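Local coordinates for possible HxlR family transcriptional factor (Thermoplasma volcanium, PDB 3DF8), which probably binds DNA as a transcriptional regulator of the HxlR family, which carries a helix-turn-helix domain, at residues 62-65 / 66-70. Residues are numbered along the deposited sequence; the frame is centred on the assembly and turned at random.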
# COMPACT_ATOMS: atom_id res chain seq x y z
N ARG A 62 -6.29 6.18 -16.27
CA ARG A 62 -7.14 6.63 -15.15
C ARG A 62 -6.29 6.84 -13.90
O ARG A 62 -6.47 7.83 -13.18
CB ARG A 62 -8.28 5.63 -14.87
CG ARG A 62 -9.29 6.13 -13.83
CD ARG A 62 -10.43 5.15 -13.54
NE ARG A 62 -10.68 5.06 -12.10
CZ ARG A 62 -11.74 4.51 -11.52
NH1 ARG A 62 -12.73 3.99 -12.25
NH2 ARG A 62 -11.81 4.49 -10.20
N ARG A 63 -5.36 5.91 -13.65
CA ARG A 63 -4.49 6.06 -12.47
C ARG A 63 -3.50 7.23 -12.59
O ARG A 63 -3.28 7.98 -11.62
CB ARG A 63 -3.69 4.78 -12.17
CG ARG A 63 -4.51 3.58 -11.81
CD ARG A 63 -5.23 3.66 -10.47
NE ARG A 63 -5.67 2.31 -10.22
CZ ARG A 63 -6.85 1.84 -10.64
NH1 ARG A 63 -7.73 2.66 -11.24
NH2 ARG A 63 -7.17 0.58 -10.44
N ILE A 64 -2.98 7.42 -13.80
CA ILE A 64 -2.09 8.54 -14.07
C ILE A 64 -2.85 9.84 -13.81
O ILE A 64 -2.30 10.74 -13.19
CB ILE A 64 -1.49 8.45 -15.50
CG1 ILE A 64 -0.35 7.40 -15.46
CG2 ILE A 64 -0.98 9.84 -15.96
CD1 ILE A 64 0.43 7.28 -16.79
N LYS A 65 -4.09 9.95 -14.27
CA LYS A 65 -4.85 11.19 -14.05
C LYS A 65 -5.00 11.43 -12.54
O LYS A 65 -4.86 12.57 -12.07
CB LYS A 65 -6.21 11.10 -14.69
CG LYS A 65 -7.08 12.29 -14.38
CD LYS A 65 -8.47 12.10 -14.91
CE LYS A 65 -9.39 13.13 -14.27
NZ LYS A 65 -8.84 14.49 -14.51
N ASP A 66 -5.29 10.36 -11.78
CA ASP A 66 -5.59 10.54 -10.36
C ASP A 66 -4.27 10.93 -9.71
O ASP A 66 -4.25 11.73 -8.76
CB ASP A 66 -6.11 9.26 -9.71
CG ASP A 66 -7.52 8.91 -10.11
OD1 ASP A 66 -8.28 9.81 -10.55
OD2 ASP A 66 -7.85 7.71 -9.93
N LEU A 67 -3.18 10.33 -10.20
CA LEU A 67 -1.86 10.65 -9.65
C LEU A 67 -1.41 12.09 -9.93
O LEU A 67 -0.77 12.72 -9.08
CB LEU A 67 -0.78 9.64 -10.10
CG LEU A 67 -0.85 8.26 -9.45
CD1 LEU A 67 -0.05 7.22 -10.33
CD2 LEU A 67 -0.43 8.20 -8.00
N ILE A 68 -1.72 12.57 -11.13
CA ILE A 68 -1.46 13.98 -11.49
C ILE A 68 -2.32 14.90 -10.59
O ILE A 68 -1.83 15.87 -10.01
CB ILE A 68 -1.77 14.21 -12.97
CG1 ILE A 68 -0.75 13.48 -13.85
CG2 ILE A 68 -1.81 15.74 -13.28
CD1 ILE A 68 -1.13 13.48 -15.36
N ASP A 69 -3.60 14.58 -10.47
CA ASP A 69 -4.51 15.38 -9.64
C ASP A 69 -4.06 15.45 -8.17
O ASP A 69 -4.23 16.49 -7.51
CB ASP A 69 -5.94 14.87 -9.78
CG ASP A 69 -6.54 15.14 -11.17
OD1 ASP A 69 -5.91 15.85 -12.00
OD2 ASP A 69 -7.65 14.65 -11.43
N SER A 70 -3.45 14.37 -7.68
CA SER A 70 -2.99 14.26 -6.30
C SER A 70 -1.58 14.84 -6.09
O SER A 70 -1.08 14.85 -4.96
CB SER A 70 -3.08 12.81 -5.82
OG SER A 70 -4.44 12.40 -5.82
O HOH W 1 -8.13 5.35 -10.92
O HOH W 2 -8.86 9.17 -13.08
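The carboxylate of D66 is tied back to R62 and R63, one turn earlier on the same helix, through water rather than by a direct salt bridge to either guanidinium. One water accepts from R63 NH1 and donates to D66 OD2 at 2.6 Å; in the conformer of R62 described, NE also donates to this water, which bridges a gap of 4.4 Å between R62 NE and D66 OD2. A second water donates both to D66 OD1 and, at 2.7 Å, to R62 O, a carbonyl already engaged by D66 N. D66 CG lies anti to its own carbonyl carbon (chi1 -73°), which swings the carboxylate back along the helix over R62 O. An asparagine here would probably leave both arginines without the nearby negative charge and cost one of the two water bridges, since its amide nitrogen offers no acceptor where an oxygen now takes a proton from water.

The direct charge pair is K65 with D69, a weak salt bridge of 3.3 Å from NZ to OD2. The lysine chain runs extended until it bends at its last torsion (chi4 55°), bringing NZ across to the carboxylate.

Regular i to i+4 backbone bonds join the two turns, the straightest being D69 N to K65 O, with an N-H...O angle of 167°. At the C-terminal end, D66 O accepts from S70 N and, in one conformer of S70, from OG as well, the two approaching from opposite faces of its plane, each at 3.0 Å. On the apolar side, I64 CG2 meets I68 CD1 at 3.7 Å.

Helix 57-69 follows helix 45-50 and precedes the hairpin of strands 73-77 and 81-85, an order consistent with a winged helix-turn-helix in which it would be the recognition helix. R63 and L67 pack on T29 and I32 of helix 29-36, with R63 NE bonded to K27 O; D66 and L67 touch L23 of helix 21-25, while I64 and I68 lie against R75 of strand 73-77.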